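Hypothetical sugar kinase (Cytophaga hutchinsonii, PDB 3R8E) is probably a sugar kinase that transfers a phosphate from ATP to a sugar not yet established. Local coordinates at residues A[134-139]-A[145-150]; A[175-180]-A[253-258]; A[182-187]-A[241-246]. All blocks are in the same frame, centred on the assembly; numbering follows the deposited sequence.

How the contacts relate
All three contacts lie in the part of the ROK fold built round the mixed sheet that includes strand 147-152. Contact 1 closes first along the chain, setting helix 127-138 against one face of that strand. Contact 2 then joins the loop after strand 165-166 to helix 235-259 on the other face, and contact 3 is nested inside the loop it closes, using the same helix. Contacts 1 and 2, with centres about 17 Å apart, touch through Leu150 against Val177 and Ile148 against Ile255. Contacts 2 and 3 are about 13 Å apart between centres and meet at Ser187; both also reach the second subunit, so this side of the chain also contributes to the subunit interface.

Contact 1 (A[134-139]-A[145-150]); sequences GEYYFG and QTFILL
Tyr136 and Glu135 on the helix meet Phe147 and Leu149 on the strand, where the axes of 134-138 and 147-150 approach to 10.3 Å at an angle of 117°. Phe147 carries the middle of the contact. The residue is directed at the helix, and with its CG between the backbone N and the carbonyl carbon (chi1 68°) the rim of the ring, CZ and CE2, comes beside Tyr136. There its CZ lies 4.1 Å from Tyr136 CB, and the Tyr136 backbone N stands at the ring's edge. CE2 of Phe147 in turn approaches the edge of the tyrosine ring near CD1. Two residues further along the strand, on the same face, Leu149 comes in at about a right angle to Glu135, its CD2 resting 3.8 Å from Glu135 CG. Only the aliphatic part of the glutamate is used here; its carboxylate is bound by the backbone N of Leu304 through OE2.

The inner half is buried and held mainly by carbon-to-carbon packing. The other end is looser and faces solvent: the side chain of exposed Gln145 comes up to the hydroxyl end of the Tyr136 ring. Were Tyr136 cut back to alanine, a gap would probably open beside Phe147 CE2, and the Gln145 side chain would lose the hydroxyl that stands beside it.

Strand 147-152 runs between strands 156-162 and 263-267, and Met161 of the former touches both Tyr136 and Phe147. Helix 127-138 thus covers one face of the sheet, while Ile148 and Leu150 turn to helix 235-259 on the other.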
loop_
_atom_site.group_PDB
_atom_site.type_symbol
_atom_site.label_atom_id
_atom_site.label_comp_id
_atom_site.label_asym_id
_atom_site.label_seq_id
_atom_site.Cartn_x
_atom_site.Cartn_y
_atom_site.Cartn_z
ATOM N N GLY A 134 7.105 15.436 10.973
ATOM C CA GLY A 134 8.263 16.125 11.543
ATOM C C GLY A 134 9.330 16.365 10.492
ATOM O O GLY A 134 9.861 17.475 10.373
ATOM N N GLU A 135 9.619 15.322 9.694
ATOM C CA GLU A 135 10.587 15.382 8.597
ATOM C C GLU A 135 10.102 16.347 7.526
ATOM O O GLU A 135 10.896 17.118 7.001
ATOM C CB GLU A 135 10.827 13.983 8.006
ATOM C CG GLU A 135 11.794 13.129 8.819
ATOM C CD GLU A 135 13.255 13.555 8.857
ATOM O OE1 GLU A 135 13.677 14.375 8.010
ATOM O OE2 GLU A 135 13.991 13.029 9.720
ATOM N N TYR A 136 8.785 16.345 7.251
ATOM C CA TYR A 136 8.163 17.217 6.259
ATOM C C TYR A 136 8.304 18.699 6.638
ATOM O O TYR A 136 8.545 19.524 5.761
ATOM C CB TYR A 136 6.675 16.844 6.096
ATOM C CG TYR A 136 5.920 17.730 5.124
ATOM C CD1 TYR A 136 6.043 17.552 3.750
ATOM C CD2 TYR A 136 5.087 18.749 5.580
ATOM C CE1 TYR A 136 5.340 18.354 2.852
ATOM C CE2 TYR A 136 4.394 19.570 4.692
ATOM C CZ TYR A 136 4.530 19.373 3.326
ATOM O OH TYR A 136 3.844 20.174 2.442
ATOM N N TYR A 137 8.163 19.043 7.925
ATOM C CA TYR A 137 8.255 20.454 8.306
ATOM C C TYR A 137 9.653 20.916 8.671
ATOM O O TYR A 137 9.950 22.103 8.494
ATOM C CB TYR A 137 7.329 20.758 9.498
ATOM C CG TYR A 137 5.851 20.782 9.165
ATOM C CD1 TYR A 137 5.375 21.483 8.058
ATOM C CD2 TYR A 137 4.920 20.173 9.999
ATOM C CE1 TYR A 137 4.015 21.521 7.755
ATOM C CE2 TYR A 137 3.556 20.214 9.713
ATOM C CZ TYR A 137 3.108 20.887 8.587
ATOM O OH TYR A 137 1.764 20.920 8.299
ATOM N N PHE A 138 10.498 20.027 9.235
ATOM C CA PHE A 138 11.776 20.486 9.783
ATOM C C PHE A 138 13.040 19.751 9.317
ATOM O O PHE A 138 14.141 20.212 9.637
ATOM C CB PHE A 138 11.711 20.401 11.321
ATOM C CG PHE A 138 10.488 21.024 11.958
ATOM C CD1 PHE A 138 10.351 22.406 12.041
ATOM C CD2 PHE A 138 9.472 20.228 12.477
ATOM C CE1 PHE A 138 9.227 22.980 12.649
ATOM C CE2 PHE A 138 8.347 20.802 13.080
ATOM C CZ PHE A 138 8.230 22.173 13.158
ATOM N N GLY A 139 12.891 18.651 8.585
ATOM C CA GLY A 139 14.030 17.857 8.132
ATOM C C GLY A 139 14.849 18.449 6.999
ATOM O O GLY A 139 14.542 19.534 6.491
ATOM N N GLN A 145 6.978 16.689 -1.113
ATOM C CA GLN A 145 5.540 16.433 -1.121
ATOM C C GLN A 145 5.120 14.978 -0.942
ATOM O O GLN A 145 4.103 14.726 -0.289
ATOM C CB GLN A 145 4.912 16.978 -2.414
ATOM C CG GLN A 145 4.969 18.509 -2.528
ATOM C CD GLN A 145 4.207 19.234 -1.441
ATOM O OE1 GLN A 145 4.778 19.750 -0.472
ATOM N NE2 GLN A 145 2.907 19.327 -1.592
ATOM N N THR A 146 5.834 14.036 -1.569
ATOM C CA THR A 146 5.430 12.632 -1.544
ATOM C C THR A 146 6.612 11.751 -1.171
ATOM O O THR A 146 7.562 11.634 -1.946
ATOM C CB THR A 146 4.823 12.261 -2.912
ATOM O OG1 THR A 146 3.755 13.179 -3.194
ATOM C CG2 THR A 146 4.303 10.816 -2.960
ATOM N N PHE A 147 6.554 11.136 0.021
ATOM C CA PHE A 147 7.631 10.262 0.488
ATOM C C PHE A 147 7.180 9.352 1.603
ATOM O O PHE A 147 6.170 9.610 2.255
ATOM C CB PHE A 147 8.851 11.084 0.982
ATOM C CG PHE A 147 8.649 11.882 2.252
ATOM C CD1 PHE A 147 8.944 11.329 3.496
ATOM C CD2 PHE A 147 8.229 13.205 2.199
ATOM C CE1 PHE A 147 8.777 12.074 4.668
ATOM C CE2 PHE A 147 8.079 13.954 3.372
ATOM C CZ PHE A 147 8.347 13.378 4.600
ATOM N N ILE A 148 7.985 8.322 1.867
ATOM C CA ILE A 148 7.810 7.429 3.005
ATOM C C ILE A 148 9.015 7.595 3.923
ATOM O O ILE A 148 10.154 7.651 3.446
ATOM C CB ILE A 148 7.582 5.923 2.633
ATOM C CG1 ILE A 148 7.297 5.082 3.911
ATOM C CG2 ILE A 148 8.783 5.333 1.869
ATOM C CD1 ILE A 148 6.722 3.701 3.664
ATOM N N LEU A 149 8.752 7.681 5.230
ATOM C CA LEU A 149 9.779 7.661 6.250
ATOM C C LEU A 149 9.716 6.293 6.895
ATOM O O LEU A 149 8.682 5.945 7.457
ATOM C CB LEU A 149 9.628 8.791 7.293
ATOM C CG LEU A 149 10.502 8.663 8.566
ATOM C CD1 LEU A 149 11.975 8.725 8.236
ATOM C CD2 LEU A 149 10.194 9.755 9.559
ATOM N N LEU A 150 10.782 5.502 6.767
ATOM C CA LEU A 150 10.890 4.209 7.433
ATOM C C LEU A 150 11.779 4.371 8.645
ATOM O O LEU A 150 12.969 4.667 8.490
ATOM C CB LEU A 150 11.472 3.107 6.525
ATOM C CG LEU A 150 10.637 2.484 5.446
ATOM C CD1 LEU A 150 11.421 1.343 4.812
ATOM C CD2 LEU A 150 9.346 1.911 6.005
#

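Contact 2 (A[175-180]-A[253-258]); sequences TEVGHM and VNIVRV
Val177 and Ile255 bring the backbones closest, 8.0 Å between their CA atoms, where the short 3-10 segment 177-179 faces one turn of helix 235-259. The bond from Met180 N to Val177 O, 3.1 Å, belongs to a turn in which Val177 and Met180 both point toward the helix. Ile255 reaches between them. Its CG1 branch lies anti to the carbonyl carbon and carries on extended, and the CD1 methyl at its end meets Val177 CG1 at 3.8 Å, the two side chains crossing at about a right angle. Further back on the same branch, CG1 is 3.7 Å from the SE atom of Met180, which is modelled as selenomethionine.

Met180 runs out straight through chi2 and then bends at SE (chi3 87°), a turn that swings CE over to Asn254, 3.7 Å from its CB. The asparagine therefore offers only its methylene to this contact. Its amide looks to the dimer partner, where OD1 accepts a hydrogen bond from the backbone N of Leu181 of the second subunit, and Met180 of that subunit also packs against Asn254.

The chain preceding Met180 reads Glu-Val-Gly-His, matching the ExGH motif of the ROK family, which in characterised relatives contributes to the sugar pocket. Glu176 and His179 take no part in the contact, and Glu176 OE1 lies in plane at the edge of the imidazole. No hydrogen bond crosses between the two segments: they meet by apolar packing of Val177 and Met180 on Ile255 and the CB of Asn254, and the polar end of Asn254 is satisfied across the subunit interface through the bond from its OD1 to Leu181 N of the second subunit.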
loop_
_atom_site.group_PDB
_atom_site.type_symbol
_atom_site.label_atom_id
_atom_site.label_comp_id
_atom_site.label_asym_id
_atom_site.label_seq_id
_atom_site.Cartn_x
_atom_site.Cartn_y
_atom_site.Cartn_z
ATOM N N THR A 175 -0.475 2.530 6.616
ATOM C CA THR A 175 0.985 2.364 6.583
ATOM C C THR A 175 1.573 1.723 7.861
ATOM O O THR A 175 2.544 2.234 8.441
ATOM C CB THR A 175 1.682 3.696 6.227
ATOM O OG1 THR A 175 1.321 4.697 7.178
ATOM C CG2 THR A 175 1.323 4.184 4.830
ATOM N N GLU A 176 1.032 0.553 8.235
ATOM C CA GLU A 176 1.546 -0.292 9.318
ATOM C C GLU A 176 2.459 -1.326 8.646
ATOM O O GLU A 176 2.178 -2.526 8.661
ATOM C CB GLU A 176 0.385 -0.930 10.106
ATOM C CG GLU A 176 -0.266 0.044 11.081
ATOM C CD GLU A 176 0.566 0.409 12.299
ATOM O OE1 GLU A 176 1.533 -0.321 12.609
ATOM O OE2 GLU A 176 0.245 1.429 12.948
ATOM N N VAL A 177 3.539 -0.833 8.002
ATOM C CA VAL A 177 4.404 -1.638 7.132
ATOM C C VAL A 177 5.297 -2.624 7.894
ATOM O O VAL A 177 5.729 -3.612 7.302
ATOM C CB VAL A 177 5.235 -0.808 6.117
ATOM C CG1 VAL A 177 4.380 0.237 5.400
ATOM C CG2 VAL A 177 6.449 -0.176 6.768
ATOM N N GLY A 178 5.528 -2.382 9.184
ATOM C CA GLY A 178 6.326 -3.288 10.006
ATOM C C GLY A 178 5.729 -4.682 10.067
ATOM O O GLY A 178 6.453 -5.672 10.206
ATOM N N HIS A 179 4.396 -4.770 9.911
ATOM C CA HIS A 179 3.675 -6.035 10.006
ATOM C C HIS A 179 3.387 -6.687 8.647
ATOM O O HIS A 179 2.704 -7.716 8.606
ATOM C CB HIS A 179 2.390 -5.831 10.804
ATOM C CG HIS A 179 2.644 -5.214 12.146
ATOM N ND1 HIS A 179 3.157 -5.959 13.195
ATOM C CD2 HIS A 179 2.509 -3.929 12.546
ATOM C CE1 HIS A 179 3.308 -5.109 14.199
ATOM N NE2 HIS A 179 2.924 -3.876 13.859
HETATM N N MSE A 180 3.948 -6.139 7.548
HETATM C CA MSE A 180 3.807 -6.748 6.223
HETATM C C MSE A 180 4.549 -8.075 6.170
HETATM O O MSE A 180 5.561 -8.243 6.861
HETATM C CB MSE A 180 4.350 -5.816 5.132
HETATM C CG MSE A 180 3.486 -4.606 4.898
HETATM SE SE MSE A 180 4.400 -3.428 3.650
HETATM C CE MSE A 180 3.782 -4.196 2.037
ATOM N N VAL A 253 9.526 -2.568 -2.430
ATOM C CA VAL A 253 8.963 -2.891 -3.757
ATOM C C VAL A 253 7.432 -2.959 -3.636
ATOM O O VAL A 253 6.715 -2.348 -4.435
ATOM C CB VAL A 253 9.557 -4.209 -4.330
ATOM C CG1 VAL A 253 8.684 -4.783 -5.455
ATOM C CG2 VAL A 253 10.992 -3.992 -4.811
ATOM N N ASN A 254 6.941 -3.661 -2.598
ATOM C CA ASN A 254 5.503 -3.802 -2.364
ATOM C C ASN A 254 4.833 -2.478 -1.999
ATOM O O ASN A 254 3.735 -2.217 -2.491
ATOM C CB ASN A 254 5.224 -4.851 -1.289
ATOM C CG ASN A 254 5.453 -6.256 -1.767
ATOM O OD1 ASN A 254 5.587 -6.506 -2.964
ATOM N ND2 ASN A 254 5.505 -7.205 -0.842
ATOM N N ILE A 255 5.473 -1.650 -1.148
ATOM C CA ILE A 255 4.933 -0.343 -0.742
ATOM C C ILE A 255 4.836 0.561 -1.971
ATOM O O ILE A 255 3.807 1.193 -2.194
ATOM C CB ILE A 255 5.785 0.306 0.386
ATOM C CG1 ILE A 255 5.740 -0.549 1.664
ATOM C CG2 ILE A 255 5.335 1.745 0.681
ATOM C CD1 ILE A 255 6.923 -0.334 2.617
ATOM N N VAL A 256 5.900 0.592 -2.781
ATOM C CA VAL A 256 5.947 1.420 -3.986
ATOM C C VAL A 256 4.860 0.965 -4.988
ATOM O O VAL A 256 4.191 1.816 -5.564
ATOM C CB VAL A 256 7.372 1.392 -4.591
ATOM C CG1 VAL A 256 7.389 1.919 -6.015
ATOM C CG2 VAL A 256 8.331 2.191 -3.715
ATOM N N ARG A 257 4.667 -0.354 -5.182
ATOM C CA ARG A 257 3.649 -0.840 -6.124
ATOM C C ARG A 257 2.249 -0.414 -5.686
ATOM O O ARG A 257 1.420 -0.055 -6.517
ATOM C CB ARG A 257 3.705 -2.374 -6.283
ATOM C CG ARG A 257 4.827 -2.877 -7.195
ATOM C CD ARG A 257 4.750 -2.269 -8.600
ATOM N NE ARG A 257 5.473 -3.057 -9.599
ATOM C CZ ARG A 257 5.300 -2.937 -10.912
ATOM N NH1 ARG A 257 4.417 -2.071 -11.395
ATOM N NH2 ARG A 257 5.978 -3.708 -11.752
ATOM N N VAL A 258 2.005 -0.411 -4.378
ATOM C CA VAL A 258 0.690 -0.036 -3.871
ATOM C C VAL A 258 0.458 1.495 -3.888
ATOM O O VAL A 258 -0.603 1.944 -4.344
ATOM C CB VAL A 258 0.486 -0.601 -2.433
ATOM C CG1 VAL A 258 -0.769 -0.025 -1.782
ATOM C CG2 VAL A 258 0.432 -2.127 -2.429
#

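Contact 3 (A[182-187]-A[241-246]); sequences TTRGKS and WADIGT
Arg184 and Asp243 form a salt bridge at the protein surface, with Arg184 NH2 3.5 Å from Asp243 OD1. The two side chains extend toward each other from opposite directions, and OD1 lies at the edge of the guanidinium, near its plane. The carboxylate is turned steeply, its plane 81° from that of the guanidinium, and OD2 stays at 3.8 Å from the same NH2. No hydrogen bond accompanies the pairing, which is consistent with a mainly electrostatic attraction.

A bend at chi2 (88°) directs the arginine from the loop to the helix, where NH1 has a second, long and weak ion pair with Glu250. That glutamate also bonds to Thr183 OG1, while Asp243 packs on Tyr200 of helix 194-207.

Behind the arginine, Thr182 fixes the loop. Its OG1 accepts from Arg184 N at 3.3 Å, an ST turn, and donates to Lys186 O at 2.9 Å. Thr182 N reaches that same carbonyl oxygen from the opposite face of its plane. Gly185, with phi 94°, has backbone angles at which a CB would jam against the preceding carbonyl.

The type I turn from Thr182 to Gly185 is closed by Gly185 N to Thr182 O, 3.1 Å; with the further bond from Thr182 N to Lys186 O, 3.0 Å, it fits a type I turn plus G1 beta bulge, Gly185 at the bulge position, and Ser187 OG then caps Asn190 N at the start of helix 189-192.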
loop_
_atom_site.group_PDB
_atom_site.type_symbol
_atom_site.label_atom_id
_atom_site.label_comp_id
_atom_site.label_asym_id
_atom_site.label_seq_id
_atom_site.Cartn_x
_atom_site.Cartn_y
_atom_site.Cartn_z
ATOM N N THR A 182 6.978 -10.850 4.479
ATOM C CA THR A 182 8.161 -10.845 3.614
ATOM C C THR A 182 8.181 -12.101 2.728
ATOM O O THR A 182 7.303 -12.956 2.861
ATOM C CB THR A 182 9.449 -10.757 4.462
ATOM O OG1 THR A 182 9.605 -11.963 5.209
ATOM C CG2 THR A 182 9.470 -9.553 5.390
ATOM N N THR A 183 9.216 -12.241 1.865
ATOM C CA THR A 183 9.409 -13.418 0.998
ATOM C C THR A 183 9.844 -14.639 1.828
ATOM O O THR A 183 10.006 -15.729 1.276
ATOM C CB THR A 183 10.432 -13.137 -0.112
ATOM O OG1 THR A 183 11.651 -12.693 0.479
ATOM C CG2 THR A 183 9.927 -12.137 -1.145
ATOM N N ARG A 184 10.064 -14.440 3.144
ATOM C CA ARG A 184 10.436 -15.478 4.107
ATOM C C ARG A 184 9.193 -15.955 4.892
ATOM O O ARG A 184 9.260 -16.964 5.600
ATOM C CB ARG A 184 11.521 -14.955 5.070
ATOM C CG ARG A 184 12.953 -15.052 4.537
ATOM C CD ARG A 184 13.395 -13.835 3.737
ATOM N NE ARG A 184 14.848 -13.802 3.547
ATOM C CZ ARG A 184 15.478 -13.028 2.666
ATOM N NH1 ARG A 184 14.788 -12.226 1.863
ATOM N NH2 ARG A 184 16.800 -13.058 2.573
ATOM N N GLY A 185 8.079 -15.229 4.750
ATOM C CA GLY A 185 6.815 -15.534 5.412
ATOM C C GLY A 185 6.600 -14.814 6.731
ATOM O O GLY A 185 5.456 -14.665 7.172
ATOM N N LYS A 186 7.702 -14.390 7.385
ATOM C CA LYS A 186 7.690 -13.663 8.656
ATOM C C LYS A 186 7.449 -12.183 8.389
ATOM O O LYS A 186 7.624 -11.740 7.249
ATOM C CB LYS A 186 9.015 -13.874 9.405
ATOM N N SER A 187 7.038 -11.412 9.420
ATOM C CA SER A 187 6.782 -9.981 9.237
ATOM C C SER A 187 8.089 -9.204 9.046
ATOM O O SER A 187 9.150 -9.667 9.471
ATOM C CB SER A 187 5.988 -9.408 10.407
ATOM O OG SER A 187 6.807 -9.149 11.535
ATOM N N TRP A 241 24.460 -6.748 6.836
ATOM C CA TRP A 241 23.800 -5.524 6.368
ATOM C C TRP A 241 23.293 -5.678 4.932
ATOM O O TRP A 241 22.216 -5.170 4.622
ATOM C CB TRP A 241 24.708 -4.290 6.491
ATOM C CG TRP A 241 24.989 -3.870 7.906
ATOM C CD1 TRP A 241 26.213 -3.788 8.502
ATOM C CD2 TRP A 241 24.030 -3.473 8.901
ATOM N NE1 TRP A 241 26.081 -3.356 9.801
ATOM C CE2 TRP A 241 24.750 -3.182 10.082
ATOM C CE3 TRP A 241 22.629 -3.337 8.911
ATOM C CZ2 TRP A 241 24.118 -2.768 11.262
ATOM C CZ3 TRP A 241 22.006 -2.916 10.078
ATOM C CH2 TRP A 241 22.747 -2.636 11.235
ATOM N N ALA A 242 24.034 -6.416 4.075
ATOM C CA ALA A 242 23.621 -6.685 2.695
ATOM C C ALA A 242 22.308 -7.496 2.661
ATOM O O ALA A 242 21.439 -7.203 1.842
ATOM C CB ALA A 242 24.720 -7.428 1.950
ATOM N N ASP A 243 22.156 -8.486 3.573
ATOM C CA ASP A 243 20.948 -9.309 3.657
ATOM C C ASP A 243 19.770 -8.474 4.185
ATOM O O ASP A 243 18.673 -8.559 3.627
ATOM C CB ASP A 243 21.172 -10.556 4.524
ATOM C CG ASP A 243 20.108 -11.614 4.304
ATOM O OD1 ASP A 243 20.140 -12.278 3.244
ATOM O OD2 ASP A 243 19.230 -11.763 5.181
ATOM N N ILE A 244 20.017 -7.635 5.224
ATOM C CA ILE A 244 19.023 -6.717 5.810
ATOM C C ILE A 244 18.523 -5.765 4.703
ATOM O O ILE A 244 17.309 -5.574 4.565
ATOM C CB ILE A 244 19.624 -5.959 7.044
ATOM C CG1 ILE A 244 19.865 -6.905 8.263
ATOM C CG2 ILE A 244 18.809 -4.713 7.443
ATOM C CD1 ILE A 244 18.594 -7.564 8.942
ATOM N N GLY A 245 19.455 -5.247 3.899
ATOM C CA GLY A 245 19.160 -4.358 2.777
ATOM C C GLY A 245 18.213 -4.970 1.763
ATOM O O GLY A 245 17.209 -4.348 1.405
ATOM N N THR A 246 18.495 -6.223 1.340
ATOM C CA THR A 246 17.648 -6.971 0.402
ATOM C C THR A 246 16.223 -7.100 0.960
ATOM O O THR A 246 15.266 -6.841 0.225
ATOM C CB THR A 246 18.254 -8.351 0.099
ATOM O OG1 THR A 246 19.561 -8.178 -0.445
ATOM C CG2 THR A 246 17.398 -9.172 -0.872
#